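Local coordinates for protein sucrose 6(F)-phosphate phosphorylase (Thermoanaerobacterium thermosaccharolyticum DSM 571, PDB 6S9V) that acts as a carbohydrate-active enzyme of the alpha-amylase family, built on an eight-stranded TIM barrel that carries a separate antiparallel sheet near its C-terminus, at residues A[378-383]-A[438-443]; A[382-387]-A[466-471]; A[446-451]-A[471-476]. All coordinates share one frame; numbering follows the deposited sequence.

The three contacts follow one seam, from the helical shell of the TIM barrel to the C-terminal antiparallel sheet. Contact 1 is buried and joins two barrel helices through apolar packing, with no hydrogen bond between its segments. Contact 2 starts from the same helix, 372-384, but turns to strand 463-470, where an indole N-H bond to a backbone carbonyl joins the apolar packing. Contact 3, partly buried and farthest from the centre of the chain, sets the turn after helix 432-446 on strand 473-480, mixing a tyrosine hydroxyl, a cysteine sulfur and a lysine chain. Strands 463-470 and 473-480 are neighbours in one sheet, and Phe443 packs on Phe450 between contacts 1 and 3.

Contact 1. Residues A[378-383]-A[438-443]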
loop_
_atom_site.group_PDB
_atom_site.type_symbol
_atom_site.label_atom_id
_atom_site.label_comp_id
_atom_site.label_asym_id
_atom_site.label_seq_id
_atom_site.Cartn_x
_atom_site.Cartn_y
_atom_site.Cartn_z
ATOM N N ALA A 378 -12.737 -7.059 -12.986
ATOM C CA ALA A 378 -11.648 -7.057 -12.016
ATOM C C ALA A 378 -12.081 -6.465 -10.680
ATOM O O ALA A 378 -11.778 -7.017 -9.610
ATOM C CB ALA A 378 -10.463 -6.275 -12.582
ATOM N N ARG A 379 -12.755 -5.314 -10.716
ATOM C CA ARG A 379 -13.207 -4.680 -9.481
ATOM C C ARG A 379 -14.294 -5.507 -8.804
ATOM O O ARG A 379 -14.354 -5.568 -7.572
ATOM C CB ARG A 379 -13.716 -3.263 -9.774
ATOM C CG ARG A 379 -12.607 -2.278 -10.161
ATOM C CD ARG A 379 -11.767 -1.865 -8.956
ATOM N NE ARG A 379 -10.759 -0.885 -9.350
ATOM C CZ ARG A 379 -9.682 -0.569 -8.643
ATOM N NH1 ARG A 379 -9.444 -1.146 -7.469
ATOM N NH2 ARG A 379 -8.830 0.328 -9.123
ATOM N N ALA A 380 -15.181 -6.134 -9.586
ATOM C CA ALA A 380 -16.185 -7.009 -8.987
ATOM C C ALA A 380 -15.521 -8.161 -8.239
ATOM O O ALA A 380 -15.884 -8.471 -7.093
ATOM C CB ALA A 380 -17.135 -7.544 -10.062
ATOM N N ILE A 381 -14.540 -8.807 -8.871
ATOM C CA ILE A 381 -13.779 -9.856 -8.200
ATOM C C ILE A 381 -13.170 -9.314 -6.914
ATOM O O ILE A 381 -13.266 -9.933 -5.848
ATOM C CB ILE A 381 -12.694 -10.423 -9.129
ATOM C CG1 ILE A 381 -13.312 -11.151 -10.322
ATOM C CG2 ILE A 381 -11.773 -11.352 -8.331
ATOM C CD1 ILE A 381 -12.309 -11.403 -11.448
ATOM N N GLN A 382 -12.521 -8.151 -7.002
ATOM C CA GLN A 382 -11.915 -7.554 -5.816
ATOM C C GLN A 382 -12.948 -7.353 -4.715
ATOM O O GLN A 382 -12.719 -7.719 -3.556
ATOM C CB GLN A 382 -11.266 -6.213 -6.171
ATOM C CG GLN A 382 -10.501 -5.605 -4.999
ATOM C CD GLN A 382 -10.341 -4.102 -5.089
ATOM O OE1 GLN A 382 -10.539 -3.496 -6.141
ATOM N NE2 GLN A 382 -9.958 -3.496 -3.974
ATOM N N PHE A 383 -14.098 -6.772 -5.063
ATOM C CA PHE A 383 -15.089 -6.423 -4.052
ATOM C C PHE A 383 -15.786 -7.654 -3.481
ATOM O O PHE A 383 -16.275 -7.613 -2.346
ATOM C CB PHE A 383 -16.125 -5.464 -4.638
ATOM C CG PHE A 383 -15.567 -4.119 -5.056
ATOM C CD1 PHE A 383 -14.293 -3.718 -4.682
ATOM C CD2 PHE A 383 -16.326 -3.262 -5.835
ATOM C CE1 PHE A 383 -13.790 -2.491 -5.077
ATOM C CE2 PHE A 383 -15.833 -2.027 -6.226
ATOM C CZ PHE A 383 -14.564 -1.640 -5.852
ATOM N N LEU A 438 -18.528 3.526 -10.108
ATOM C CA LEU A 438 -19.124 4.165 -8.941
ATOM C C LEU A 438 -20.384 3.428 -8.496
ATOM O O LEU A 438 -20.632 3.280 -7.294
ATOM C CB LEU A 438 -19.425 5.634 -9.247
ATOM C CG LEU A 438 -18.187 6.518 -9.477
ATOM C CD1 LEU A 438 -18.581 7.945 -9.807
ATOM C CD2 LEU A 438 -17.270 6.503 -8.262
ATOM N N LYS A 439 -21.196 2.963 -9.453
ATOM C CA LYS A 439 -22.391 2.196 -9.109
ATOM C C LYS A 439 -22.020 0.884 -8.424
ATOM O O LYS A 439 -22.657 0.478 -7.436
ATOM C CB LYS A 439 -23.225 1.937 -10.369
ATOM C CG LYS A 439 -24.574 1.301 -10.086
ATOM C CD LYS A 439 -25.431 1.180 -11.340
ATOM C CE LYS A 439 -26.720 0.422 -11.048
ATOM N NZ LYS A 439 -27.576 0.273 -12.266
ATOM N N LEU A 440 -20.991 0.207 -8.937
ATOM C CA LEU A 440 -20.523 -1.027 -8.320
ATOM C C LEU A 440 -20.003 -0.768 -6.915
ATOM O O LEU A 440 -20.283 -1.541 -5.990
ATOM C CB LEU A 440 -19.424 -1.662 -9.173
ATOM C CG LEU A 440 -18.784 -2.941 -8.624
ATOM C CD1 LEU A 440 -19.822 -4.063 -8.549
ATOM C CD2 LEU A 440 -17.588 -3.353 -9.462
ATOM N N ILE A 441 -19.233 0.309 -6.734
ATOM C CA ILE A 441 -18.721 0.638 -5.407
ATOM C C ILE A 441 -19.872 0.839 -4.432
ATOM O O ILE A 441 -19.875 0.293 -3.317
ATOM C CB ILE A 441 -17.813 1.879 -5.472
ATOM C CG1 ILE A 441 -16.484 1.535 -6.145
ATOM C CG2 ILE A 441 -17.578 2.418 -4.080
ATOM C CD1 ILE A 441 -15.641 2.759 -6.501
ATOM N N ARG A 442 -20.862 1.643 -4.826
ATOM C CA ARG A 442 -21.974 1.904 -3.921
ATOM C C ARG A 442 -22.766 0.635 -3.628
ATOM O O ARG A 442 -23.259 0.459 -2.505
ATOM C CB ARG A 442 -22.875 3.009 -4.470
ATOM C CG ARG A 442 -22.169 4.368 -4.468
ATOM C CD ARG A 442 -23.151 5.506 -4.238
ATOM N NE ARG A 442 -23.910 5.859 -5.419
ATOM C CZ ARG A 442 -24.997 6.624 -5.419
ATOM N NH1 ARG A 442 -25.486 7.131 -4.286
ATOM N NH2 ARG A 442 -25.595 6.879 -6.570
ATOM N N PHE A 443 -22.896 -0.264 -4.606
ATOM C CA PHE A 443 -23.507 -1.553 -4.309
ATOM C C PHE A 443 -22.715 -2.297 -3.238
ATOM O O PHE A 443 -23.295 -2.850 -2.293
ATOM C CB PHE A 443 -23.619 -2.420 -5.560
ATOM C CG PHE A 443 -24.324 -3.729 -5.307
ATOM C CD1 PHE A 443 -25.708 -3.788 -5.283
ATOM C CD2 PHE A 443 -23.602 -4.884 -5.059
ATOM C CE1 PHE A 443 -26.373 -4.991 -5.024
ATOM C CE2 PHE A 443 -24.255 -6.090 -4.815
ATOM C CZ PHE A 443 -25.639 -6.139 -4.800
#
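Arg379 NH2 is gripped by two groups, the carboxylate oxygen OD1 of Asp307 in a salt bridge and the hydroxyl of Tyr375, while at the other end of the same side chain Arg379 CB rests on Leu440 CD2 at 3.9 Å. A bend at chi2 (-74°) takes the guanidinium away from the second helix. There Arg379 NH1 donates to Gln382 OE1 at 2.9 Å, with the oxygen close to the guanidinium plane; the charged end is held between its own helix (Tyr375, Gln382) and Asp307, and only the aliphatic root faces Leu440. Leucine suits that position because its branched end touches Arg379 CB, the Ala380 backbone and the Phe383 ring. With CG anti to the backbone N (chi1 177°), Leu440 reaches across, and its CD2 comes to 3.7 Å from the backbone N of Ala380, whose small methyl lets the branch approach closely. These helices, 372-384 and 432-446, flank strand 388-392, the eighth of the barrel, in sequence, one just before it, the other after it, beyond three intervening helices. As between neighbouring helices of a TIM-barrel shell, segments 378-383 and 438-443 run nearly parallel, their axes 11° apart in direction and 10.7 Å at closest approach. Phe383 reaches into the gap with its ring, and Leu440 and Ile441 meet it there. Leu440 CG meets the ring edge, close to its plane, 3.7 Å from Phe383 CD2, whereas Ile441 approaches obliquely, its CG1 3.6 Å from Phe383 CE2. The beta-branched isoleucine offers a stiff surface there. Pro389 and Val391 of strand 388-392 also touch Phe383, extending the apolar layer to the barrel wall. A polar tie comes one residue beyond 438-443, where Arg444 NE donates to the carbonyl O of Phe383.

Contact 2. Residues A[382-387]-A[466-471]; sequences QFFTPG and LTWKKD
Trp468 NE1 donates to the backbone O of Phe384 at 2.9 Å, the one hydrogen bond between 382-387 and 466-471. The acceptor lies near the indole plane, and the N-H...O angle is 151°; seen from the carbonyl, the donor stands tilted out of its plane. Tryptophan suits the site because the same side chain brings a donor and a broad apolar surface. Its CD1 touches Phe384 CD2 at 3.5 Å, the phenyl ring and the five-membered ring of the indole meeting obliquely with planes 59° apart, while on the six-membered ring Pro386 CG lies 3.8 Å from Trp468 CZ2. Proline presents a rigid, compact ring there. Leu466, two residues back on the same side of the strand, packs its CD1 on Phe384 CB at 4.0 Å, and its carbonyl O lies 3.6 Å from Phe384 CE2. A second shell surrounds these groups. Phe450 meets the Phe384 ring edge-to-face, Phe454 of strand 453-456 packs on Trp468, and Trp468 is tied through its backbone to Cys475 in the neighbouring strand of the antiparallel sheet. On the barrel side Thr385 OG1 bonds to the carbonyl O of Ile381. The chemistry implies a directional join: apolar packing brings the C-terminal sheet against the barrel, and a single N-H bond gives a buried backbone oxygen a partner and would restrict the turn of the indole.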
loop_
_atom_site.group_PDB
_atom_site.type_symbol
_atom_site.label_atom_id
_atom_site.label_comp_id
_atom_site.label_asym_id
_atom_site.label_seq_id
_atom_site.Cartn_x
_atom_site.Cartn_y
_atom_site.Cartn_z
ATOM N N GLN A 382 -12.521 -8.151 -7.002
ATOM C CA GLN A 382 -11.915 -7.554 -5.816
ATOM C C GLN A 382 -12.948 -7.353 -4.715
ATOM O O GLN A 382 -12.719 -7.719 -3.556
ATOM C CB GLN A 382 -11.266 -6.213 -6.171
ATOM C CG GLN A 382 -10.501 -5.605 -4.999
ATOM C CD GLN A 382 -10.341 -4.102 -5.089
ATOM O OE1 GLN A 382 -10.539 -3.496 -6.141
ATOM N NE2 GLN A 382 -9.958 -3.496 -3.974
ATOM N N PHE A 383 -14.098 -6.772 -5.063
ATOM C CA PHE A 383 -15.089 -6.423 -4.052
ATOM C C PHE A 383 -15.786 -7.654 -3.481
ATOM O O PHE A 383 -16.275 -7.613 -2.346
ATOM C CB PHE A 383 -16.125 -5.464 -4.638
ATOM C CG PHE A 383 -15.567 -4.119 -5.056
ATOM C CD1 PHE A 383 -14.293 -3.718 -4.682
ATOM C CD2 PHE A 383 -16.326 -3.262 -5.835
ATOM C CE1 PHE A 383 -13.790 -2.491 -5.077
ATOM C CE2 PHE A 383 -15.833 -2.027 -6.226
ATOM C CZ PHE A 383 -14.564 -1.640 -5.852
ATOM N N PHE A 384 -15.842 -8.758 -4.237
ATOM C CA PHE A 384 -16.406 -10.002 -3.728
ATOM C C PHE A 384 -15.394 -10.841 -2.952
ATOM O O PHE A 384 -15.783 -11.841 -2.346
ATOM C CB PHE A 384 -16.996 -10.841 -4.878
ATOM C CG PHE A 384 -18.438 -10.523 -5.159
ATOM C CD1 PHE A 384 -18.791 -9.335 -5.782
ATOM C CD2 PHE A 384 -19.437 -11.388 -4.765
ATOM C CE1 PHE A 384 -20.118 -9.029 -6.017
ATOM C CE2 PHE A 384 -20.764 -11.083 -4.982
ATOM C CZ PHE A 384 -21.109 -9.909 -5.610
ATOM N N THR A 385 -14.124 -10.473 -2.974
ATOM C CA THR A 385 -13.091 -11.172 -2.203
ATOM C C THR A 385 -13.119 -10.694 -0.757
ATOM O O THR A 385 -13.160 -9.484 -0.517
ATOM C CB THR A 385 -11.710 -10.916 -2.803
ATOM O OG1 THR A 385 -11.670 -11.432 -4.138
ATOM C CG2 THR A 385 -10.614 -11.605 -1.970
ATOM N N PRO A 386 -13.115 -11.602 0.223
ATOM C CA PRO A 386 -13.090 -11.163 1.625
ATOM C C PRO A 386 -11.898 -10.254 1.897
ATOM O O PRO A 386 -10.775 -10.512 1.455
ATOM C CB PRO A 386 -12.993 -12.476 2.408
ATOM C CG PRO A 386 -13.619 -13.499 1.512
ATOM C CD PRO A 386 -13.235 -13.069 0.104
ATOM N N GLY A 387 -12.160 -9.190 2.646
ATOM C CA GLY A 387 -11.170 -8.174 2.947
ATOM C C GLY A 387 -11.745 -6.777 2.736
ATOM O O GLY A 387 -12.797 -6.592 2.153
ATOM N N LEU A 466 -19.247 -16.278 -7.163
ATOM C CA LEU A 466 -19.003 -16.014 -5.751
ATOM C C LEU A 466 -20.260 -15.436 -5.115
ATOM O O LEU A 466 -20.930 -14.588 -5.711
ATOM C CB LEU A 466 -17.832 -15.048 -5.577
ATOM C CG LEU A 466 -16.521 -15.458 -6.255
ATOM C CD1 LEU A 466 -15.507 -14.318 -6.163
ATOM C CD2 LEU A 466 -15.951 -16.747 -5.657
ATOM N N THR A 467 -20.560 -15.867 -3.888
ATOM C CA THR A 467 -21.804 -15.503 -3.231
ATOM C C THR A 467 -21.557 -15.040 -1.803
ATOM O O THR A 467 -20.754 -15.634 -1.077
ATOM C CB THR A 467 -22.784 -16.694 -3.213
ATOM O OG1 THR A 467 -23.229 -16.988 -4.544
ATOM C CG2 THR A 467 -23.984 -16.405 -2.314
ATOM N N TRP A 468 -22.266 -13.981 -1.414
ATOM C CA TRP A 468 -22.343 -13.514 -0.034
ATOM C C TRP A 468 -23.784 -13.651 0.446
ATOM O O TRP A 468 -24.729 -13.383 -0.305
ATOM C CB TRP A 468 -21.870 -12.060 0.091
ATOM C CG TRP A 468 -20.392 -11.905 -0.074
ATOM C CD1 TRP A 468 -19.703 -11.772 -1.250
ATOM C CD2 TRP A 468 -19.414 -11.875 0.970
ATOM N NE1 TRP A 468 -18.359 -11.649 -1.002
ATOM C CE2 TRP A 468 -18.152 -11.711 0.355
ATOM C CE3 TRP A 468 -19.480 -11.964 2.363
ATOM C CZ2 TRP A 468 -16.970 -11.654 1.084
ATOM C CZ3 TRP A 468 -18.298 -11.899 3.090
ATOM C CH2 TRP A 468 -17.063 -11.745 2.452
ATOM N N LYS A 469 -23.951 -14.054 1.705
ATOM C CA LYS A 469 -25.281 -14.242 2.273
ATOM C C LYS A 469 -25.355 -13.634 3.664
ATOM O O LYS A 469 -24.474 -13.881 4.495
ATOM C CB LYS A 469 -25.624 -15.737 2.362
ATOM C CG LYS A 469 -25.864 -16.410 1.025
ATOM C CD LYS A 469 -26.049 -17.920 1.162
ATOM C CE LYS A 469 -27.319 -18.283 1.911
ATOM N NZ LYS A 469 -28.509 -18.147 1.027
ATOM N N LYS A 470 -26.410 -12.856 3.919
ATOM C CA LYS A 470 -26.721 -12.396 5.270
ATOM C C LYS A 470 -28.231 -12.291 5.427
ATOM O O LYS A 470 -28.873 -11.491 4.742
ATOM C CB LYS A 470 -26.057 -11.052 5.592
ATOM C CG LYS A 470 -26.395 -10.554 6.999
ATOM C CD LYS A 470 -25.740 -9.225 7.344
ATOM C CE LYS A 470 -26.108 -8.817 8.775
ATOM N NZ LYS A 470 -25.392 -7.589 9.244
ATOM N N ASP A 471 -28.788 -13.080 6.336
ATOM C CA ASP A 471 -30.222 -13.018 6.644
ATOM C C ASP A 471 -30.966 -13.326 5.348
ATOM O O ASP A 471 -30.650 -14.333 4.694
ATOM C CB ASP A 471 -30.541 -11.667 7.276
ATOM C CG ASP A 471 -29.795 -11.437 8.572
ATOM O OD1 ASP A 471 -29.512 -12.425 9.280
ATOM O OD2 ASP A 471 -29.498 -10.266 8.889
#

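Contact 3. Residues A[446-451]-A[471-476]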
loop_
_atom_site.group_PDB
_atom_site.type_symbol
_atom_site.label_atom_id
_atom_site.label_comp_id
_atom_site.label_asym_id
_atom_site.label_seq_id
_atom_site.Cartn_x
_atom_site.Cartn_y
_atom_site.Cartn_z
ATOM N N GLU A 446 -23.496 -0.673 0.064
ATOM C CA GLU A 446 -24.879 -0.630 0.515
ATOM C C GLU A 446 -25.466 -2.008 0.773
ATOM O O GLU A 446 -26.271 -2.166 1.697
ATOM C CB GLU A 446 -25.769 0.077 -0.521
ATOM C CG GLU A 446 -25.505 1.565 -0.723
ATOM C CD GLU A 446 -26.216 2.120 -1.958
ATOM O OE1 GLU A 446 -26.780 1.316 -2.727
ATOM O OE2 GLU A 446 -26.221 3.358 -2.159
ATOM N N TYR A 447 -25.095 -3.018 -0.005
ATOM C CA TYR A 447 -25.793 -4.291 0.088
ATOM C C TYR A 447 -25.292 -5.089 1.284
ATOM O O TYR A 447 -24.094 -5.345 1.420
ATOM C CB TYR A 447 -25.651 -5.092 -1.199
ATOM C CG TYR A 447 -26.722 -6.158 -1.269
ATOM C CD1 TYR A 447 -28.061 -5.813 -1.424
ATOM C CD2 TYR A 447 -26.405 -7.496 -1.121
ATOM C CE1 TYR A 447 -29.052 -6.783 -1.458
ATOM C CE2 TYR A 447 -27.383 -8.467 -1.158
ATOM C CZ TYR A 447 -28.697 -8.109 -1.325
ATOM O OH TYR A 447 -29.656 -9.088 -1.345
ATOM N N GLU A 448 -26.224 -5.515 2.129
ATOM C CA GLU A 448 -25.876 -6.022 3.452
ATOM C C GLU A 448 -25.205 -7.390 3.422
ATOM O O GLU A 448 -24.541 -7.756 4.403
ATOM C CB GLU A 448 -27.146 -6.067 4.305
ATOM C CG GLU A 448 -27.824 -4.702 4.498
ATOM C CD GLU A 448 -28.760 -4.279 3.349
ATOM O OE1 GLU A 448 -28.676 -4.839 2.227
ATOM O OE2 GLU A 448 -29.593 -3.371 3.583
ATOM N N ALA A 449 -25.339 -8.145 2.328
ATOM C CA ALA A 449 -24.811 -9.505 2.292
ATOM C C ALA A 449 -23.294 -9.542 2.436
ATOM O O ALA A 449 -22.740 -10.542 2.914
ATOM C CB ALA A 449 -25.227 -10.200 0.992
ATOM N N PHE A 450 -22.596 -8.487 2.006
ATOM C CA PHE A 450 -21.139 -8.487 2.104
ATOM C C PHE A 450 -20.663 -8.536 3.547
ATOM O O PHE A 450 -19.491 -8.831 3.793
ATOM C CB PHE A 450 -20.560 -7.249 1.419
ATOM C CG PHE A 450 -20.744 -7.247 -0.064
ATOM C CD1 PHE A 450 -20.003 -8.100 -0.871
ATOM C CD2 PHE A 450 -21.656 -6.392 -0.658
ATOM C CE1 PHE A 450 -20.172 -8.099 -2.243
ATOM C CE2 PHE A 450 -21.821 -6.386 -2.037
ATOM C CZ PHE A 450 -21.086 -7.244 -2.824
ATOM N N ASN A 451 -21.545 -8.263 4.503
ATOM C CA ASN A 451 -21.202 -8.360 5.910
ATOM C C ASN A 451 -21.579 -9.705 6.510
ATOM O O ASN A 451 -21.656 -9.822 7.736
ATOM C CB ASN A 451 -21.864 -7.214 6.675
ATOM C CG ASN A 451 -21.297 -5.871 6.276
ATOM O OD1 ASN A 451 -20.085 -5.718 6.172
ATOM N ND2 ASN A 451 -22.164 -4.903 6.019
ATOM N N ASP A 471 -28.788 -13.080 6.336
ATOM C CA ASP A 471 -30.222 -13.018 6.644
ATOM C C ASP A 471 -30.966 -13.326 5.348
ATOM O O ASP A 471 -30.650 -14.333 4.694
ATOM C CB ASP A 471 -30.541 -11.667 7.276
ATOM C CG ASP A 471 -29.795 -11.437 8.572
ATOM O OD1 ASP A 471 -29.512 -12.425 9.280
ATOM O OD2 ASP A 471 -29.498 -10.266 8.889
ATOM N N ASP A 472 -31.930 -12.510 4.940
ATOM C CA ASP A 472 -32.645 -12.713 3.690
ATOM C C ASP A 472 -31.938 -12.061 2.515
ATOM O O ASP A 472 -32.443 -12.129 1.389
ATOM C CB ASP A 472 -34.073 -12.165 3.808
ATOM C CG ASP A 472 -34.107 -10.696 4.189
ATOM O OD1 ASP A 472 -33.111 -10.197 4.751
ATOM O OD2 ASP A 472 -35.137 -10.039 3.933
ATOM N N LYS A 473 -30.785 -11.438 2.744
ATOM C CA LYS A 473 -30.034 -10.798 1.678
ATOM C C LYS A 473 -28.998 -11.772 1.130
ATOM O O LYS A 473 -28.355 -12.509 1.883
ATOM C CB LYS A 473 -29.335 -9.536 2.188
ATOM C CG LYS A 473 -30.226 -8.573 2.974
ATOM C CD LYS A 473 -31.355 -7.983 2.145
ATOM C CE LYS A 473 -32.031 -6.836 2.893
ATOM N NZ LYS A 473 -33.264 -6.346 2.216
ATOM N N ARG A 474 -28.829 -11.761 -0.185
ATOM C CA ARG A 474 -27.833 -12.606 -0.822
ATOM C C ARG A 474 -27.491 -11.953 -2.149
ATOM O O ARG A 474 -28.387 -11.465 -2.842
ATOM C CB ARG A 474 -28.354 -14.028 -1.026
ATOM C CG ARG A 474 -27.396 -14.950 -1.746
ATOM C CD ARG A 474 -28.044 -16.294 -2.014
ATOM N NE ARG A 474 -29.184 -16.170 -2.917
ATOM C CZ ARG A 474 -29.076 -16.134 -4.242
ATOM N NH1 ARG A 474 -27.883 -16.214 -4.815
ATOM N NH2 ARG A 474 -30.161 -16.016 -4.995
ATOM N N CYS A 475 -26.209 -11.931 -2.490
ATOM C CA CYS A 475 -25.776 -11.453 -3.798
ATOM C C CYS A 475 -24.754 -12.417 -4.377
ATOM O O CYS A 475 -23.826 -12.842 -3.680
ATOM C CB CYS A 475 -25.198 -10.030 -3.728
ATOM S SG CYS A 475 -23.830 -9.741 -2.593
ATOM N N SER A 476 -24.942 -12.774 -5.647
ATOM C CA SER A 476 -24.127 -13.774 -6.330
ATOM C C SER A 476 -23.520 -13.134 -7.570
ATOM O O SER A 476 -24.246 -12.737 -8.487
ATOM C CB SER A 476 -24.956 -15.000 -6.706
ATOM O OG SER A 476 -25.517 -15.585 -5.548
#
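Ala449, in the short 3-10 turn 448-450, brings its CA to 5.3 Å from the CA of Arg474 on strand 473-480, a closeness that a one-carbon side chain directed at the strand permits. Tyr447 reaches past it with CG anti to the backbone N (chi1 -161°), and its hydroxyl accepts the backbone N-H of Arg474, N to Tyr447 OH 3.0 Å; the same oxygen also bonds to the carbonyl O of Ile491. A tyrosine fits because its hydroxyl can accept from one strand and give to the next. Farther along the ring, Tyr447 CE2 meets Cys475 CB at 3.7 Å, and Cys475 SG sits over one face of the Phe450 ring, 4.0 Å from the centroid. Cysteine, small yet polarisable, fills this place between the two aromatics. On the more exposed side, the flexible chain of Lys473 crosses Glu448 at a slant, CE 4.0 Å from OE1, though their charged ends do not meet; Lys473 NZ makes a weak, long ion pair with Glu493. Strand 473-480 runs between 463-470 and 485-491; Cys475 also touches Ile488 and Tyr490 of strand 485-491, while Phe443 of helix 432-446 closes in on it from the barrel side.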